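Local structure of ribonuclease mar1, putative (Trypanosoma cruzi, 1YZV) at residues 31-34 with 38-41; 130-135 with 161-166; 51-56 with 81-86. The protein is of unknown function but belongs to the isochorismatase superfamily, many members of which are hydrolases acting on small molecules. All coordinates share one frame; numbering follows the deposited sequence.

Interaction 1: residues 31-34 with 38-41; sequences KFMG and NSAN
Met33 and Ser39 meet where the short helix 30-33 gives way, through the five-residue link 34-38, to the long helix 39-56, and they carry nearly all of the contact. The polar half is one hydrogen bond: Ser39 OG donates to the backbone carbonyl Met33 O over 2.7 Å. The hydroxyl lies in the carbonyl plane, at a C=O...donor angle of 130°, and so takes one lone pair of the oxygen. Ser39 is buried, and its first torsion (chi1 64°) sets OG between the backbone N and the carbonyl carbon, from where it turns back to the preceding helix. The same hydroxyl has a weak second hydrogen bond to Ile36 O, within the link itself.

The apolar half is made by the end of the methionine. The chain of Met33 leaves with CG opposite the carbonyl carbon and then bends at both later torsions, which folds the thioether over the serine. Its methyl CE comes to 3.7 Å from Ser39 OG, and both CE and SD also lie against Ser39 CB. Met33 also touches Ser77 in a nearby loop.

The contact joins the short helix that follows strand 20-26 to the helix of the first beta-alpha-beta crossover of the isochorismatase fold. At the start of that second helix, Asn38 occupies the N-cap position without making a capping bond; its ND2 instead donates to Cys145 O at the end of strand 137-146.

The chemistry is that of a side chain to backbone tie: a carbonyl oxygen at the end of one helix is gripped by the buried hydroxyl of the first residue of the next, and the thioether end of the methionine packs on the same serine.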
ATOM      1  N   LYS A  31     -29.672  -9.737   9.485  1.00 32.51           N
ATOM      2  CA  LYS A  31     -28.999 -11.037   9.603  1.00 36.01           C
ATOM      3  C   LYS A  31     -27.466 -10.964   9.570  1.00 34.63           C
ATOM      4  O   LYS A  31     -26.800 -11.868  10.041  1.00 35.11           O
ATOM      5  CB  LYS A  31     -29.527 -12.052   8.585  1.00 39.89           C
ATOM      6  CG  LYS A  31     -30.971 -12.558   8.939  1.00 50.82           C
ATOM      7  CD  LYS A  31     -31.114 -12.973  10.429  1.00 56.67           C
ATOM      8  CE  LYS A  31     -32.260 -13.965  10.672  1.00 61.31           C
ATOM      9  NZ  LYS A  31     -31.829 -15.107  11.587  1.00 63.68           N
ATOM     10  N   PHE A  32     -26.931  -9.848   9.100  1.00 32.48           N
ATOM     11  CA  PHE A  32     -25.492  -9.605   9.103  1.00 34.17           C
ATOM     12  C   PHE A  32     -24.974  -9.082  10.461  1.00 30.33           C
ATOM     13  O   PHE A  32     -23.749  -9.032  10.676  1.00 31.33           O
ATOM     14  CB  PHE A  32     -25.142  -8.520   8.071  1.00 37.07           C
ATOM     15  CG  PHE A  32     -25.400  -8.900   6.648  1.00 40.22           C
ATOM     16  CD1 PHE A  32     -24.471  -9.673   5.941  1.00 47.02           C
ATOM     17  CD2 PHE A  32     -26.462  -8.322   5.953  1.00 46.26           C
ATOM     18  CE1 PHE A  32     -24.640  -9.918   4.568  1.00 46.45           C
ATOM     19  CE2 PHE A  32     -26.658  -8.565   4.580  1.00 43.86           C
ATOM     20  CZ  PHE A  32     -25.752  -9.368   3.893  1.00 48.27           C
ATOM     21  N   MET A  33     -25.869  -8.536  11.281  1.00 28.44           N
ATOM     22  CA  MET A  33     -25.449  -7.799  12.481  1.00 28.93           C
ATOM     23  C   MET A  33     -24.635  -8.673  13.421  1.00 30.67           C
ATOM     24  O   MET A  33     -23.650  -8.204  13.988  1.00 29.18           O
ATOM     25  CB  MET A  33     -26.645  -7.206  13.216  1.00 27.34           C
ATOM     26  CG  MET A  33     -27.392  -6.106  12.449  1.00 27.66           C
ATOM     27  SD  MET A  33     -26.313  -4.683  12.004  1.00 29.51           S
ATOM     28  CE  MET A  33     -26.006  -4.042  13.637  1.00 30.41           C
ATOM     29  N   GLY A  34     -24.993  -9.955  13.510  1.00 28.54           N
ATOM     30  CA  GLY A  34     -24.322 -10.876  14.395  1.00 30.19           C
ATOM     31  C   GLY A  34     -23.198 -11.666  13.767  1.00 31.56           C
ATOM     32  O   GLY A  34     -22.791 -12.666  14.337  1.00 40.09           O
ATOM     33  N   ASN A  38     -17.590  -5.742  13.308  1.00 23.24           N
ATOM     34  CA  ASN A  38     -17.739  -4.301  13.601  1.00 23.57           C
ATOM     35  C   ASN A  38     -19.112  -3.738  13.149  1.00 22.12           C
ATOM     36  O   ASN A  38     -19.227  -2.543  12.838  1.00 21.23           O
ATOM     37  CB  ASN A  38     -16.623  -3.514  12.933  1.00 22.93           C
ATOM     38  CG  ASN A  38     -16.712  -3.601  11.421  1.00 27.50           C
ATOM     39  OD1 ASN A  38     -17.035  -4.666  10.920  1.00 27.22           O
ATOM     40  ND2 ASN A  38     -16.303  -2.529  10.691  1.00 27.34           N
ATOM     41  N   SER A  39     -20.126  -4.601  13.053  1.00 22.79           N
ATOM     42  CA  SER A  39     -21.467  -4.161  12.617  1.00 22.63           C
ATOM     43  C   SER A  39     -21.939  -2.905  13.332  1.00 22.79           C
ATOM     44  O   SER A  39     -22.637  -2.046  12.721  1.00 23.46           O
ATOM     45  CB  SER A  39     -22.500  -5.285  12.736  1.00 24.29           C
ATOM     46  OG  SER A  39     -22.712  -5.696  14.053  1.00 23.40           O
ATOM     47  N   ALA A  40     -21.635  -2.799  14.636  1.00 22.21           N
ATOM     48  CA  ALA A  40     -22.083  -1.655  15.413  1.00 21.66           C
ATOM     49  C   ALA A  40     -21.500  -0.304  14.875  1.00 24.45           C
ATOM     50  O   ALA A  40     -22.220   0.696  14.826  1.00 23.14           O
ATOM     51  CB  ALA A  40     -21.760  -1.844  16.906  1.00 21.95           C
ATOM     52  N   ASN A  41     -20.252  -0.309  14.388  1.00 22.24           N
ATOM     53  CA  ASN A  41     -19.676   0.878  13.761  1.00 21.78           C
ATOM     54  C   ASN A  41     -20.320   1.217  12.422  1.00 22.14           C
ATOM     55  O   ASN A  41     -20.400   2.372  12.056  1.00 21.52           O
ATOM     56  CB  ASN A  41     -18.148   0.719  13.573  1.00 22.37           C
ATOM     57  CG  ASN A  41     -17.362   1.016  14.841  1.00 22.89           C
ATOM     58  OD1 ASN A  41     -17.939   1.409  15.871  1.00 24.67           O
ATOM     59  ND2 ASN A  41     -16.010   0.882  14.762  1.00 21.51           N
TER

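Interaction 2: residues 130-135 with 161-166; sequences ALLDMK and QSWSGD
Leu132 and Trp163 both set CG opposite the carbonyl carbon, beside the backbone N (chi1 -76° and -54°), and the leucine is extended at its second torsion (chi2 -180°), so that its two methyls run out from the helix as a fork. The setting is the three-layer alpha/beta fold of the isochorismatase family: helix 120-133, closed by a Schellman motif at Lys135, packs on the loop that joins helix 150-161 to the edge strand 168-171.

One prong of the fork, CD1, comes to the six-membered part of the indole at an oblique angle, 3.6 Å from Trp163 CE3. The loop itself is compact, a type I turn from Gln161 to Ser164 followed by a backbone bond from Asp166 N to Trp163 O, which holds the two residues touched by the leucine next to each other. The site also belongs to the assembly. Arg11 of the second subunit makes a cation-pi contact with Trp163, forms a salt bridge with Asp166 OD2 and packs on Leu132. The second prong meets backbone, not ring: Leu132 CD2 lies 3.3 Å from the carbonyl oxygen Asp166 O.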
ATOM      1  N   ALA A 130     -18.578  -0.590 -10.188  1.00 20.16           N
ATOM      2  CA  ALA A 130     -19.668  -0.132 -11.069  1.00 22.09           C
ATOM      3  C   ALA A 130     -19.743   1.416 -11.170  1.00 23.99           C
ATOM      4  O   ALA A 130     -19.899   1.971 -12.259  1.00 23.62           O
ATOM      5  CB  ALA A 130     -21.001  -0.704 -10.581  1.00 24.17           C
ATOM      6  N   LEU A 131     -19.553   2.112 -10.047  1.00 22.09           N
ATOM      7  CA  LEU A 131     -19.502   3.557 -10.030  1.00 22.93           C
ATOM      8  C   LEU A 131     -18.291   4.083 -10.789  1.00 25.11           C
ATOM      9  O   LEU A 131     -18.383   5.066 -11.530  1.00 24.15           O
ATOM     10  CB  LEU A 131     -19.499   4.098  -8.579  1.00 23.09           C
ATOM     11  CG  LEU A 131     -20.833   3.895  -7.864  1.00 22.73           C
ATOM     12  CD1 LEU A 131     -20.649   4.080  -6.370  1.00 21.81           C
ATOM     13  CD2 LEU A 131     -21.898   4.891  -8.419  1.00 25.19           C
ATOM     14  N   LEU A 132     -17.179   3.378 -10.697  1.00 24.69           N
ATOM     15  CA  LEU A 132     -16.016   3.798 -11.455  1.00 27.43           C
ATOM     16  C   LEU A 132     -16.281   3.646 -12.946  1.00 30.18           C
ATOM     17  O   LEU A 132     -15.860   4.497 -13.731  1.00 26.65           O
ATOM     18  CB  LEU A 132     -14.777   3.018 -11.070  1.00 27.39           C
ATOM     19  CG  LEU A 132     -14.074   3.377  -9.750  1.00 25.78           C
ATOM     20  CD1 LEU A 132     -12.881   2.472  -9.594  1.00 31.03           C
ATOM     21  CD2 LEU A 132     -13.668   4.864  -9.756  1.00 30.58           C
ATOM     22  N   ASP A 133     -16.996   2.596 -13.325  1.00 28.45           N
ATOM     23  CA  ASP A 133     -17.409   2.454 -14.707  1.00 31.08           C
ATOM     24  C   ASP A 133     -18.289   3.589 -15.188  1.00 31.49           C
ATOM     25  O   ASP A 133     -18.317   3.833 -16.375  1.00 29.83           O
ATOM     26  CB  ASP A 133     -18.148   1.141 -14.944  1.00 33.40           C
ATOM     27  CG  ASP A 133     -17.220  -0.038 -14.970  1.00 44.66           C
ATOM     28  OD1 ASP A 133     -16.021   0.177 -15.264  1.00 56.97           O
ATOM     29  OD2 ASP A 133     -17.690  -1.179 -14.716  1.00 54.50           O
ATOM     30  N   MET A 134     -19.077   4.193 -14.305  1.00 29.08           N
ATOM     31  CA  MET A 134     -19.915   5.354 -14.643  1.00 30.84           C
ATOM     32  C   MET A 134     -19.182   6.705 -14.559  1.00 30.12           C
ATOM     33  O   MET A 134     -19.820   7.756 -14.616  1.00 27.35           O
ATOM     34  CB  MET A 134     -21.078   5.430 -13.664  1.00 29.91           C
ATOM     35  CG  MET A 134     -22.053   4.317 -13.804  1.00 33.94           C
ATOM     36  SD  MET A 134     -23.289   4.307 -12.504  1.00 35.55           S
ATOM     37  CE  MET A 134     -24.100   5.870 -12.814  1.00 31.56           C
ATOM     38  N   LYS A 135     -17.878   6.658 -14.283  1.00 29.08           N
ATOM     39  CA  LYS A 135     -17.013   7.826 -14.142  1.00 31.60           C
ATOM     40  C   LYS A 135     -17.446   8.726 -12.990  1.00 29.47           C
ATOM     41  O   LYS A 135     -17.305   9.941 -13.050  1.00 29.42           O
ATOM     42  CB  LYS A 135     -16.881   8.586 -15.471  1.00 33.66           C
ATOM     43  CG  LYS A 135     -16.314   7.711 -16.608  1.00 38.32           C
ATOM     44  CD  LYS A 135     -16.185   8.530 -17.903  1.00 43.84           C
ATOM     45  CE  LYS A 135     -15.962   7.661 -19.195  1.00 53.34           C
ATOM     46  NZ  LYS A 135     -16.148   8.470 -20.502  1.00 53.94           N
ATOM     47  N   GLN A 161      -7.946   0.697  -2.385  1.00 25.76           N
ATOM     48  CA  GLN A 161      -6.904   1.704  -2.231  1.00 26.44           C
ATOM     49  C   GLN A 161      -5.984   1.763  -3.463  1.00 30.12           C
ATOM     50  O   GLN A 161      -5.450   2.823  -3.802  1.00 29.50           O
ATOM     51  CB  GLN A 161      -6.107   1.461  -0.952  1.00 24.37           C
ATOM     52  CG  GLN A 161      -6.943   1.745   0.328  1.00 23.12           C
ATOM     53  CD  GLN A 161      -6.164   1.470   1.596  1.00 26.07           C
ATOM     54  OE1 GLN A 161      -5.609   0.384   1.729  1.00 23.87           O
ATOM     55  NE2 GLN A 161      -6.209   2.404   2.587  1.00 21.32           N
ATOM     56  N   SER A 162      -5.817   0.655  -4.166  1.00 31.58           N
ATOM     57  CA  SER A 162      -5.095   0.719  -5.439  1.00 35.49           C
ATOM     58  C   SER A 162      -5.872   1.410  -6.618  1.00 37.60           C
ATOM     59  O   SER A 162      -5.273   1.708  -7.647  1.00 36.84           O
ATOM     60  CB  SER A 162      -4.716  -0.668  -5.877  1.00 36.10           C
ATOM     61  OG  SER A 162      -5.899  -1.243  -6.388  1.00 40.79           O
ATOM     62  N   TRP A 163      -7.142   1.783  -6.446  1.00 38.72           N
ATOM     63  CA  TRP A 163      -7.890   2.452  -7.532  1.00 37.28           C
ATOM     64  C   TRP A 163      -8.003   4.018  -7.458  1.00 39.84           C
ATOM     65  O   TRP A 163      -8.834   4.664  -8.180  1.00 32.45           O
ATOM     66  CB  TRP A 163      -9.288   1.892  -7.604  1.00 35.32           C
ATOM     67  CG  TRP A 163      -9.414   0.434  -7.740  1.00 31.82           C
ATOM     68  CD1 TRP A 163      -8.545  -0.413  -8.335  1.00 30.24           C
ATOM     69  CD2 TRP A 163     -10.629  -0.294  -7.580  1.00 27.39           C
ATOM     70  NE1 TRP A 163      -9.065  -1.678  -8.368  1.00 30.92           N
ATOM     71  CE2 TRP A 163     -10.393  -1.603  -8.039  1.00 27.37           C
ATOM     72  CE3 TRP A 163     -11.899   0.035  -7.086  1.00 27.47           C
ATOM     73  CZ2 TRP A 163     -11.326  -2.605  -7.895  1.00 31.04           C
ATOM     74  CZ3 TRP A 163     -12.855  -0.973  -7.014  1.00 27.10           C
ATOM     75  CH2 TRP A 163     -12.571  -2.254  -7.467  1.00 24.95           C
ATOM     76  N   SER A 164      -7.225   4.608  -6.554  1.00 40.12           N
ATOM     77  CA  SER A 164      -7.183   6.100  -6.355  1.00 41.56           C
ATOM     78  C   SER A 164      -7.018   6.888  -7.679  1.00 39.29           C
ATOM     79  O   SER A 164      -7.610   7.959  -7.899  1.00 38.49           O
ATOM     80  CB  SER A 164      -6.027   6.425  -5.354  1.00 41.47           C
ATOM     81  OG  SER A 164      -6.164   7.713  -4.762  1.00 54.34           O
ATOM     82  N   GLY A 165      -6.193   6.352  -8.556  1.00 39.12           N
ATOM     83  CA  GLY A 165      -5.887   7.004  -9.825  1.00 39.39           C
ATOM     84  C   GLY A 165      -7.122   7.252 -10.651  1.00 40.48           C
ATOM     85  O   GLY A 165      -7.209   8.257 -11.379  1.00 43.46           O
ATOM     86  N   ASP A 166      -8.107   6.372 -10.493  1.00 38.15           N
ATOM     87  CA  ASP A 166      -9.324   6.397 -11.287  1.00 35.55           C
ATOM     88  C   ASP A 166     -10.514   6.971 -10.574  1.00 37.11           C
ATOM     89  O   ASP A 166     -11.613   6.960 -11.167  1.00 38.23           O
ATOM     90  CB  ASP A 166      -9.654   4.983 -11.748  1.00 39.45           C
ATOM     91  CG  ASP A 166      -8.686   4.486 -12.837  1.00 44.45           C
ATOM     92  OD1 ASP A 166      -7.985   5.312 -13.503  1.00 47.46           O
ATOM     93  OD2 ASP A 166      -8.592   3.262 -12.972  1.00 52.68           O
TER

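Interaction 3: residues 51-56 with 81-86; sequences GLHTAL and RLPPDA
His53, on the long helix 39-56, and Asp85, in the loop before strand 87-91, make the polar link of this contact. His53 NE2 donates to Asp85 OD1 across 2.8 Å with an N-H...acceptor angle of 168°, a nearly straight bond. The carboxylate oxygen sits close to the ring plane, at the edge of the imidazole, but the two flat groups are turned 60° apart, and the N-H reaches OD1 on its syn side from somewhat outside the carboxylate plane. The histidine has CG anti to its amide nitrogen (chi1 161°), which sends the ring outward from the helix toward the loop. Its other nitrogen, ND1, is hydrogen-bonded to Ser61 OG at the start of strand 61-68, so both ring nitrogens are engaged and the rotation of the imidazole is fixed from two directions.

The tight apolar part lies alongside. Pro83, itself buried against Tyr63, presents its ring obliquely to the imidazole, with CG 3.5 Å and CB 3.6 Å from His53 CD2. Pro83 also opens a type I turn that ends at Ala86; Asp85 lies in this turn, and its side-chain torsion brings the carboxylate to the histidine.

Toward solvent the contact becomes loose. Exposed Thr54 comes no nearer to the loop than 4.0 Å, from its OG1 to Pro83 CB, and a water lies between Thr54 and Asp85, joining them only loosely. The water is 2.8 Å from Thr54 OG1. The bond that this water donates to Asp85 OD1 is weak, at 3.4 Å. Thr54 OG1 is bonded as well to Ala50 O in the preceding helical turn.

His53 thus sits on the helix of the beta-alpha-beta crossover 20-26, 39-56, 61-68 and ties it to the later loop leading into 87-91, an outermost strand of the parallel isochorismatase sheet.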
ATOM      1  N   GLY A  51     -27.409  12.013   9.584  1.00 24.73           N
ATOM      2  CA  GLY A  51     -27.405  13.341  10.161  1.00 25.09           C
ATOM      3  C   GLY A  51     -26.779  14.380   9.239  1.00 25.75           C
ATOM      4  O   GLY A  51     -27.286  15.497   9.079  1.00 22.81           O
ATOM      5  N   LEU A  52     -25.660  14.034   8.616  1.00 22.63           N
ATOM      6  CA  LEU A  52     -25.066  14.922   7.630  1.00 24.04           C
ATOM      7  C   LEU A  52     -26.004  15.242   6.436  1.00 21.79           C
ATOM      8  O   LEU A  52     -26.200  16.413   6.067  1.00 24.52           O
ATOM      9  CB  LEU A  52     -23.744  14.317   7.141  1.00 22.76           C
ATOM     10  CG  LEU A  52     -22.980  15.193   6.132  1.00 25.08           C
ATOM     11  CD1 LEU A  52     -22.649  16.549   6.727  1.00 24.55           C
ATOM     12  CD2 LEU A  52     -21.755  14.450   5.630  1.00 28.85           C
ATOM     13  N   HIS A  53     -26.531  14.201   5.816  1.00 24.33           N
ATOM     14  CA  HIS A  53     -27.476  14.291   4.720  1.00 24.56           C
ATOM     15  C   HIS A  53     -28.639  15.247   5.064  1.00 27.22           C
ATOM     16  O   HIS A  53     -29.017  16.120   4.262  1.00 22.31           O
ATOM     17  CB  HIS A  53     -28.030  12.889   4.407  1.00 24.59           C
ATOM     18  CG  HIS A  53     -29.317  12.892   3.632  1.00 27.83           C
ATOM     19  ND1 HIS A  53     -29.359  12.982   2.251  1.00 21.35           N
ATOM     20  CD2 HIS A  53     -30.604  12.795   4.046  1.00 24.11           C
ATOM     21  CE1 HIS A  53     -30.611  12.861   1.856  1.00 27.79           C
ATOM     22  NE2 HIS A  53     -31.390  12.795   2.923  1.00 25.49           N
ATOM     23  N   THR A  54     -29.198  15.078   6.258  1.00 24.89           N
ATOM     24  CA  THR A  54     -30.321  15.939   6.719  1.00 28.32           C
ATOM     25  C   THR A  54     -29.911  17.397   6.912  1.00 26.04           C
ATOM     26  O   THR A  54     -30.631  18.296   6.459  1.00 26.72           O
ATOM     27  CB  THR A  54     -30.979  15.331   7.978  1.00 23.80           C
ATOM     28  OG1 THR A  54     -31.557  14.081   7.579  1.00 28.28           O
ATOM     29  CG2 THR A  54     -32.054  16.250   8.564  1.00 28.76           C
ATOM     30  N   ALA A  55     -28.683  17.621   7.382  1.00 26.38           N
ATOM     31  CA  ALA A  55     -28.136  18.990   7.493  1.00 26.41           C
ATOM     32  C   ALA A  55     -27.865  19.657   6.131  1.00 29.03           C
ATOM     33  O   ALA A  55     -28.069  20.895   5.965  1.00 26.39           O
ATOM     34  CB  ALA A  55     -26.868  18.987   8.305  1.00 27.61           C
ATOM     35  N   LEU A  56     -27.362  18.876   5.165  1.00 26.77           N
ATOM     36  CA  LEU A  56     -27.037  19.433   3.856  1.00 28.21           C
ATOM     37  C   LEU A  56     -28.302  19.771   3.037  1.00 27.96           C
ATOM     38  O   LEU A  56     -28.322  20.714   2.229  1.00 27.52           O
ATOM     39  CB  LEU A  56     -26.099  18.499   3.094  1.00 28.45           C
ATOM     40  CG  LEU A  56     -24.764  18.085   3.733  1.00 29.24           C
ATOM     41  CD1 LEU A  56     -23.979  17.134   2.788  1.00 31.66           C
ATOM     42  CD2 LEU A  56     -23.956  19.292   4.094  1.00 33.65           C
ATOM     43  N   ARG A  81     -31.360   5.092  11.999  1.00 28.99           N
ATOM     44  CA  ARG A  81     -32.465   6.028  11.877  1.00 32.14           C
ATOM     45  C   ARG A  81     -32.421   6.647  10.508  1.00 29.88           C
ATOM     46  O   ARG A  81     -31.637   7.567  10.274  1.00 27.80           O
ATOM     47  CB  ARG A  81     -32.366   7.126  12.953  1.00 34.96           C
ATOM     48  CG  ARG A  81     -32.470   6.577  14.382  1.00 40.66           C
ATOM     49  CD  ARG A  81     -32.238   7.689  15.423  1.00 48.04           C
ATOM     50  NE  ARG A  81     -32.197   7.157  16.793  1.00 59.15           N
ATOM     51  CZ  ARG A  81     -33.276   6.915  17.561  1.00 69.34           C
ATOM     52  NH1 ARG A  81     -34.516   7.158  17.113  1.00 69.24           N
ATOM     53  NH2 ARG A  81     -33.119   6.415  18.794  1.00 66.38           N
ATOM     54  N   LEU A  82     -33.097   6.021   9.547  1.00 29.06           N
ATOM     55  CA  LEU A  82     -33.000   6.475   8.182  1.00 28.47           C
ATOM     56  C   LEU A  82     -33.595   7.861   8.088  1.00 30.43           C
ATOM     57  O   LEU A  82     -34.614   8.145   8.735  1.00 27.74           O
ATOM     58  CB  LEU A  82     -33.786   5.540   7.263  1.00 31.74           C
ATOM     59  CG  LEU A  82     -33.161   4.153   7.109  1.00 30.01           C
ATOM     60  CD1 LEU A  82     -34.107   3.273   6.316  1.00 34.79           C
ATOM     61  CD2 LEU A  82     -31.791   4.282   6.463  1.00 29.44           C
ATOM     62  N   PRO A  83     -33.033   8.711   7.233  1.00 27.97           N
ATOM     63  CA  PRO A  83     -33.751   9.968   6.983  1.00 30.88           C
ATOM     64  C   PRO A  83     -35.131   9.712   6.382  1.00 28.17           C
ATOM     65  O   PRO A  83     -35.301   8.698   5.676  1.00 28.55           O
ATOM     66  CB  PRO A  83     -32.865  10.693   5.958  1.00 30.34           C
ATOM     67  CG  PRO A  83     -31.657   9.912   5.817  1.00 29.38           C
ATOM     68  CD  PRO A  83     -31.835   8.576   6.403  1.00 29.61           C
ATOM     69  N   PRO A  84     -36.078  10.660   6.562  1.00 32.63           N
ATOM     70  CA  PRO A  84     -37.442  10.413   6.068  1.00 33.05           C
ATOM     71  C   PRO A  84     -37.512  10.344   4.547  1.00 33.29           C
ATOM     72  O   PRO A  84     -38.342   9.645   4.030  1.00 32.18           O
ATOM     73  CB  PRO A  84     -38.261  11.585   6.618  1.00 35.74           C
ATOM     74  CG  PRO A  84     -37.281  12.565   7.183  1.00 37.80           C
ATOM     75  CD  PRO A  84     -35.987  11.881   7.401  1.00 32.89           C
ATOM     76  N   ASP A  85     -36.541  10.946   3.861  1.00 30.10           N
ATOM     77  CA  ASP A  85     -36.469  10.892   2.413  1.00 31.62           C
ATOM     78  C   ASP A  85     -35.451   9.886   1.842  1.00 30.20           C
ATOM     79  O   ASP A  85     -35.080   9.963   0.680  1.00 29.82           O
ATOM     80  CB  ASP A  85     -36.238  12.311   1.847  1.00 31.68           C
ATOM     81  CG  ASP A  85     -34.907  12.937   2.294  1.00 33.71           C
ATOM     82  OD1 ASP A  85     -34.158  12.341   3.098  1.00 36.74           O
ATOM     83  OD2 ASP A  85     -34.616  14.063   1.850  1.00 39.18           O
ATOM     84  N   ALA A  86     -35.014   8.926   2.653  1.00 30.97           N
ATOM     85  CA  ALA A  86     -34.167   7.840   2.167  1.00 27.96           C
ATOM     86  C   ALA A  86     -34.885   7.083   1.064  1.00 28.84           C
ATOM     87  O   ALA A  86     -36.093   6.929   1.120  1.00 24.93           O
ATOM     88  CB  ALA A  86     -33.842   6.863   3.305  1.00 27.51           C
TER
HETATM   89  O   HOH W   1     -33.683  14.237   5.832  1.00 37.77           O

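How the interactions relate
From the N terminus, interaction 1 comes first and closes the shortest loop, a turn with three residues between its two segments, at the junction of helix 30-33 and helix 39-56. Interaction 3 starts further along that same long helix and closes a loop that contains strand 61-68, ending just before edge strand 87-91; its nearest atoms are about 11 Å from those of interaction 1. Interaction 2 follows much later, closing a loop that contains strand 137-146 and helix 150-161 and ends just before the other edge strand, 168-171. The three loops follow in series, none nesting in or crossing another. Interactions 2 and 3 lie on opposite sides of the chain's centre, and only interaction 2 is also touched by other subunits.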